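Collagen adhesin (Staphylococcus aureus, PDB 1AMX) binds collagen through this domain of a staphylococcal cell-surface adhesin, an MSCRAMM, and so probably lets the bacterium attach to collagen-rich host tissue. Local coordinates at residues T68-I73 and N156-Y161; F53-N58 and S136-Y141. One frame throughout, in Å; residues are numbered along the deposited sequence.

Contact 1: T68-I73 and N156-Y161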
loop_
_atom_site.group_PDB
_atom_site.type_symbol
_atom_site.label_atom_id
_atom_site.label_comp_id
_atom_site.label_asym_id
_atom_site.label_seq_id
_atom_site.Cartn_x
_atom_site.Cartn_y
_atom_site.Cartn_z
ATOM N N THR A 68 -7.789 -2.493 -6.803
ATOM C CA THR A 68 -7.407 -3.688 -6.078
ATOM C C THR A 68 -5.912 -3.808 -6.112
ATOM O O THR A 68 -5.332 -3.786 -7.177
ATOM C CB THR A 68 -7.991 -4.953 -6.715
ATOM O OG1 THR A 68 -9.415 -4.899 -6.635
ATOM C CG2 THR A 68 -7.503 -6.206 -5.982
ATOM N N ILE A 69 -5.285 -3.920 -4.952
ATOM C CA ILE A 69 -3.845 -4.056 -4.887
ATOM C C ILE A 69 -3.529 -5.355 -4.186
ATOM O O ILE A 69 -4.095 -5.634 -3.138
ATOM C CB ILE A 69 -3.212 -2.934 -4.077
ATOM C CG1 ILE A 69 -3.713 -1.571 -4.577
ATOM C CG2 ILE A 69 -1.664 -3.064 -4.132
ATOM C CD1 ILE A 69 -3.113 -1.165 -5.892
ATOM N N LYS A 70 -2.637 -6.150 -4.752
ATOM C CA LYS A 70 -2.264 -7.415 -4.138
ATOM C C LYS A 70 -0.810 -7.313 -3.808
ATOM O O LYS A 70 0.010 -7.114 -4.694
ATOM C CB LYS A 70 -2.480 -8.566 -5.093
ATOM C CG LYS A 70 -3.905 -9.005 -5.178
ATOM C CD LYS A 70 -3.942 -10.314 -5.910
ATOM C CE LYS A 70 -5.335 -10.879 -5.972
ATOM N NZ LYS A 70 -5.372 -12.185 -6.740
ATOM N N ASP A 71 -0.481 -7.456 -2.534
ATOM C CA ASP A 71 0.897 -7.330 -2.093
ATOM C C ASP A 71 1.436 -8.586 -1.399
ATOM O O ASP A 71 0.788 -9.136 -0.497
ATOM C CB ASP A 71 0.988 -6.143 -1.140
ATOM C CG ASP A 71 2.399 -5.731 -0.870
ATOM O OD1 ASP A 71 3.198 -6.577 -0.429
ATOM O OD2 ASP A 71 2.714 -4.556 -1.100
ATOM N N GLN A 72 2.613 -9.034 -1.826
ATOM C CA GLN A 72 3.260 -10.193 -1.239
ATOM C C GLN A 72 4.653 -9.773 -0.790
ATOM O O GLN A 72 5.528 -9.491 -1.602
ATOM C CB GLN A 72 3.351 -11.357 -2.231
ATOM C CG GLN A 72 2.029 -11.771 -2.874
ATOM C CD GLN A 72 1.701 -10.957 -4.124
ATOM O OE1 GLN A 72 2.571 -10.708 -4.955
ATOM N NE2 GLN A 72 0.454 -10.547 -4.260
ATOM N N ILE A 73 4.837 -9.646 0.516
ATOM C CA ILE A 73 6.128 -9.253 1.071
ATOM C C ILE A 73 7.026 -10.459 0.904
ATOM O O ILE A 73 6.594 -11.590 1.142
ATOM C CB ILE A 73 5.985 -8.868 2.566
ATOM C CG1 ILE A 73 5.128 -7.615 2.678
ATOM C CG2 ILE A 73 7.363 -8.667 3.210
ATOM C CD1 ILE A 73 4.367 -7.455 4.003
ATOM N N ASN A 156 6.679 -7.355 -3.608
ATOM C CA ASN A 156 6.041 -7.434 -4.920
ATOM C C ASN A 156 4.576 -7.021 -4.753
ATOM O O ASN A 156 4.012 -7.202 -3.676
ATOM C CB ASN A 156 6.057 -8.890 -5.442
ATOM C CG ASN A 156 7.448 -9.428 -5.702
ATOM O OD1 ASN A 156 8.414 -8.688 -5.863
ATOM N ND2 ASN A 156 7.554 -10.745 -5.752
ATOM N N SER A 157 3.961 -6.455 -5.791
ATOM C CA SER A 157 2.537 -6.102 -5.742
ATOM C C SER A 157 1.930 -6.134 -7.140
ATOM O O SER A 157 2.661 -6.019 -8.124
ATOM C CB SER A 157 2.296 -4.722 -5.117
ATOM O OG SER A 157 2.796 -3.661 -5.907
ATOM N N GLN A 158 0.629 -6.370 -7.248
ATOM C CA GLN A 158 -0.008 -6.352 -8.570
ATOM C C GLN A 158 -1.214 -5.454 -8.441
ATOM O O GLN A 158 -1.868 -5.471 -7.398
ATOM C CB GLN A 158 -0.427 -7.748 -9.035
ATOM C CG GLN A 158 0.727 -8.740 -9.122
ATOM C CD GLN A 158 1.075 -9.331 -7.741
ATOM O OE1 GLN A 158 0.174 -9.687 -6.970
ATOM N NE2 GLN A 158 2.364 -9.424 -7.433
ATOM N N ALA A 159 -1.492 -4.652 -9.470
ATOM C CA ALA A 159 -2.626 -3.723 -9.445
ATOM C C ALA A 159 -3.636 -3.912 -10.584
ATOM O O ALA A 159 -3.285 -4.295 -11.705
ATOM C CB ALA A 159 -2.121 -2.291 -9.457
ATOM N N TRP A 160 -4.873 -3.620 -10.199
ATOM C CA TRP A 160 -6.053 -3.646 -11.070
ATOM C C TRP A 160 -6.831 -2.352 -10.813
ATOM O O TRP A 160 -7.340 -2.125 -9.710
ATOM C CB TRP A 160 -6.946 -4.858 -10.728
ATOM C CG TRP A 160 -6.333 -6.213 -11.118
ATOM C CD1 TRP A 160 -6.553 -6.912 -12.245
ATOM C CD2 TRP A 160 -5.417 -6.958 -10.323
ATOM N NE1 TRP A 160 -5.752 -8.099 -12.169
ATOM C CE2 TRP A 160 -5.092 -8.104 -11.041
ATOM C CE3 TRP A 160 -4.828 -6.755 -9.068
ATOM C CZ2 TRP A 160 -4.192 -9.073 -10.583
ATOM C CZ3 TRP A 160 -3.924 -7.738 -8.611
ATOM C CH2 TRP A 160 -3.621 -8.842 -9.335
ATOM N N TYR A 161 -6.894 -1.510 -11.827
ATOM C CA TYR A 161 -7.601 -0.220 -11.719
ATOM C C TYR A 161 -7.845 0.382 -13.098
ATOM O O TYR A 161 -7.355 -0.134 -14.094
ATOM C CB TYR A 161 -6.791 0.790 -10.888
ATOM C CG TYR A 161 -5.384 1.082 -11.435
ATOM C CD1 TYR A 161 -5.182 2.089 -12.394
ATOM C CD2 TYR A 161 -4.292 0.349 -10.966
ATOM C CE1 TYR A 161 -3.892 2.351 -12.878
ATOM C CE2 TYR A 161 -3.007 0.611 -11.449
ATOM C CZ TYR A 161 -2.803 1.610 -12.404
ATOM O OH TYR A 161 -1.542 1.846 -12.859
HETATM O O HOH W 1 5.190 -12.286 -5.661
#

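Contact 2: F53-N58 and S136-Y141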
loop_
_atom_site.group_PDB
_atom_site.type_symbol
_atom_site.label_atom_id
_atom_site.label_comp_id
_atom_site.label_asym_id
_atom_site.label_seq_id
_atom_site.Cartn_x
_atom_site.Cartn_y
_atom_site.Cartn_z
ATOM N N PHE A 53 5.847 1.725 1.298
ATOM C CA PHE A 53 4.786 2.672 0.936
ATOM C C PHE A 53 4.079 2.288 -0.361
ATOM O O PHE A 53 4.706 2.160 -1.418
ATOM C CB PHE A 53 5.360 4.052 0.710
ATOM C CG PHE A 53 6.162 4.600 1.868
ATOM C CD1 PHE A 53 7.525 4.325 1.948
ATOM C CD2 PHE A 53 5.530 5.385 2.833
ATOM C CE1 PHE A 53 8.274 4.856 3.002
ATOM C CE2 PHE A 53 6.274 5.912 3.888
ATOM C CZ PHE A 53 7.647 5.652 3.972
ATOM N N LEU A 54 2.784 2.129 -0.223
ATOM C CA LEU A 54 1.875 1.868 -1.338
ATOM C C LEU A 54 1.188 3.188 -1.613
ATOM O O LEU A 54 0.360 3.644 -0.813
ATOM C CB LEU A 54 0.793 0.863 -0.924
ATOM C CG LEU A 54 1.123 -0.613 -1.168
ATOM C CD1 LEU A 54 2.526 -1.001 -0.718
ATOM C CD2 LEU A 54 0.164 -1.544 -0.410
ATOM N N ASN A 55 1.530 3.808 -2.711
ATOM C CA ASN A 55 0.964 5.121 -3.025
ATOM C C ASN A 55 -0.070 5.011 -4.147
ATOM O O ASN A 55 0.280 4.864 -5.319
ATOM C CB ASN A 55 2.081 6.087 -3.377
ATOM C CG ASN A 55 2.974 6.369 -2.172
ATOM O OD1 ASN A 55 2.470 6.705 -1.098
ATOM N ND2 ASN A 55 4.275 6.243 -2.283
ATOM N N ILE A 56 -1.341 5.107 -3.761
ATOM C CA ILE A 56 -2.482 4.944 -4.661
ATOM C C ILE A 56 -3.231 6.223 -5.070
ATOM O O ILE A 56 -3.595 7.055 -4.225
ATOM C CB ILE A 56 -3.490 3.951 -4.045
ATOM C CG1 ILE A 56 -2.728 2.803 -3.374
ATOM C CG2 ILE A 56 -4.447 3.415 -5.108
ATOM C CD1 ILE A 56 -3.579 1.950 -2.481
ATOM N N ASN A 57 -3.513 6.320 -6.372
ATOM C CA ASN A 57 -4.220 7.456 -6.976
ATOM C C ASN A 57 -3.577 8.763 -6.614
ATOM O O ASN A 57 -4.217 9.672 -6.110
ATOM C CB ASN A 57 -5.703 7.495 -6.608
ATOM C CG ASN A 57 -6.504 8.386 -7.559
ATOM O OD1 ASN A 57 -5.934 9.003 -8.460
ATOM N ND2 ASN A 57 -7.809 8.440 -7.376
ATOM N N ASN A 58 -2.299 8.841 -6.939
ATOM C CA ASN A 58 -1.440 9.979 -6.692
ATOM C C ASN A 58 -1.878 11.304 -7.264
ATOM O O ASN A 58 -1.456 12.329 -6.779
ATOM C CB ASN A 58 -0.037 9.664 -7.199
ATOM C CG ASN A 58 0.573 8.491 -6.467
ATOM O OD1 ASN A 58 0.820 8.576 -5.267
ATOM N ND2 ASN A 58 0.748 7.374 -7.154
ATOM N N SER A 136 -6.099 10.419 -2.749
ATOM C CA SER A 136 -4.838 9.684 -2.771
ATOM C C SER A 136 -4.764 8.901 -1.470
ATOM O O SER A 136 -5.121 9.409 -0.399
ATOM C CB SER A 136 -3.636 10.631 -2.808
ATOM O OG SER A 136 -3.902 11.720 -3.678
ATOM N N PHE A 137 -4.319 7.686 -1.580
ATOM C CA PHE A 137 -4.155 6.823 -0.419
ATOM C C PHE A 137 -2.699 6.418 -0.335
ATOM O O PHE A 137 -2.119 5.925 -1.305
ATOM C CB PHE A 137 -5.015 5.560 -0.561
ATOM C CG PHE A 137 -6.507 5.850 -0.728
ATOM C CD1 PHE A 137 -7.035 6.079 -2.003
ATOM C CD2 PHE A 137 -7.345 5.882 0.394
ATOM C CE1 PHE A 137 -8.400 6.348 -2.157
ATOM C CE2 PHE A 137 -8.710 6.154 0.240
ATOM C CZ PHE A 137 -9.237 6.387 -1.036
ATOM N N SER A 138 -2.113 6.650 0.810
ATOM C CA SER A 138 -0.731 6.234 1.047
ATOM C C SER A 138 -0.754 5.251 2.205
ATOM O O SER A 138 -1.047 5.631 3.329
ATOM C CB SER A 138 0.168 7.414 1.400
ATOM O OG SER A 138 1.495 6.944 1.627
ATOM N N ILE A 139 -0.528 3.984 1.913
ATOM C CA ILE A 139 -0.520 2.951 2.923
ATOM C C ILE A 139 0.931 2.646 3.262
ATOM O O ILE A 139 1.730 2.332 2.384
ATOM C CB ILE A 139 -1.230 1.695 2.404
ATOM C CG1 ILE A 139 -2.692 2.039 2.088
ATOM C CG2 ILE A 139 -1.092 0.529 3.413
ATOM C CD1 ILE A 139 -3.503 0.914 1.523
ATOM N N ASN A 140 1.290 2.791 4.530
ATOM C CA ASN A 140 2.662 2.531 4.971
ATOM C C ASN A 140 2.677 1.513 6.109
ATOM O O ASN A 140 1.726 1.421 6.878
ATOM C CB ASN A 140 3.340 3.854 5.397
ATOM C CG ASN A 140 4.649 3.645 6.195
ATOM O OD1 ASN A 140 4.739 4.054 7.350
ATOM N ND2 ASN A 140 5.672 3.074 5.562
ATOM N N TYR A 141 3.726 0.703 6.136
ATOM C CA TYR A 141 3.924 -0.293 7.171
ATOM C C TYR A 141 5.404 -0.642 7.187
ATOM O O TYR A 141 6.173 -0.245 6.296
ATOM C CB TYR A 141 3.076 -1.538 6.911
ATOM C CG TYR A 141 3.360 -2.171 5.576
ATOM C CD1 TYR A 141 4.397 -3.081 5.432
ATOM C CD2 TYR A 141 2.608 -1.832 4.446
ATOM C CE1 TYR A 141 4.684 -3.642 4.205
ATOM C CE2 TYR A 141 2.888 -2.388 3.199
ATOM C CZ TYR A 141 3.928 -3.293 3.087
ATOM O OH TYR A 141 4.243 -3.848 1.873
HETATM O O HOH W 2 -0.598 8.620 -2.726
#

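Contact 1: T68-I73 and N156-Y161
I69 and A159 face each other on the buried, tightly enclosed side of this antiparallel strand pair, the isoleucine CD1 coming within 3.9 Å of the alanine CB. Beside them D71 and S157 fill the same inward face, their backbones drawn close at a non-hydrogen-bonded pair. Both have polar partners beyond the two strands: D71 OD1 accepts from N155 ND2, while S157 OG bonds to F174 O and Y36 OH.

The other face is more open to solvent, yet most of the contact between the strands is made there. Q72 and Q158 form a paired amide: Q158 NE2 gives to Q72 OE1 at 2.8 Å and Q72 NE2 returns a bond to Q158 OE1 at 2.9 Å. Both chains bend at chi2 (86° and 81°), which brings the amides together nearly coplanar, 16° apart, each donor on a lone pair of the other. A water links Q72 OE1 to N156 ND2. Farther along, the extended K70 chain runs past the far end of the indole, with K70 CG 3.7 Å from W160 CZ3, and T68 O lies at the indole's edge.

Strand 67-73 sits between 122-127 and 152-161 in its sheet; 152-161 in turn pairs with 172-179 on its other side, and strand 36-41 packs over the buried face.

Contact 2: F53-N58 and S136-Y141
L54 and I139 meet CB to CB at 4.0 Å on the buried face, and I56 sits against F137 in the same way. Diagonally between these pairs, I56 CD1 reaches I139 CD1 at 4.1 Å, while L54 CD1 approaches the Y141 ring obliquely. This apolar layer continues into I69 and V125 of the other sheet, as expected for the core of a beta sandwich. The backbones bind antiparallel, and the bond from L54 N to I139 O is almost straight at 178°.

The opposite face carries F53, N55 and N140, three of the residues identified by mutagenesis as binding collagen. N140 lays its amide alongside the F53 ring, the two planes 15° apart, with ND2 over one face near the rim and 3.3 Å from F53 CE2. With CG anti to the backbone N (chi1 166°) the amide is carried beside the ring, and a hydrogen bond from ND2 to W52 O would hold it there. Next along, S138 OG donates to N55 OD1 at 2.9 Å, nearly along the C=O axis. Where strand 49-56 runs out into the loop at N57 and N58, S136 OG bonds to N57 O at 3.2 Å and also to K60 NZ, while N58 ND2 bonds to V34 O and N55 O.

How the contacts relate
From the N terminus, after strand 36-41, the chain reaches F53-N58 at the end of strand 49-56, then moves to the other sheet for T68-I73. It returns for strand 77-90 and passes through strands and helices before S136-Y141 closes the loop of contact 2, 77 residues long. N156-Y161 then closes contact 1 over 82 residues. The segments alternate, so the two loops cross instead of nesting. Contact 2 joins strands in the five-stranded sheet and contact 1 joins strands in the other, and their inward faces meet: I69 CG1 lies 4.1 Å from I56 CD1, and D71 OD2 makes a weak hydrogen bond with Y141 OH.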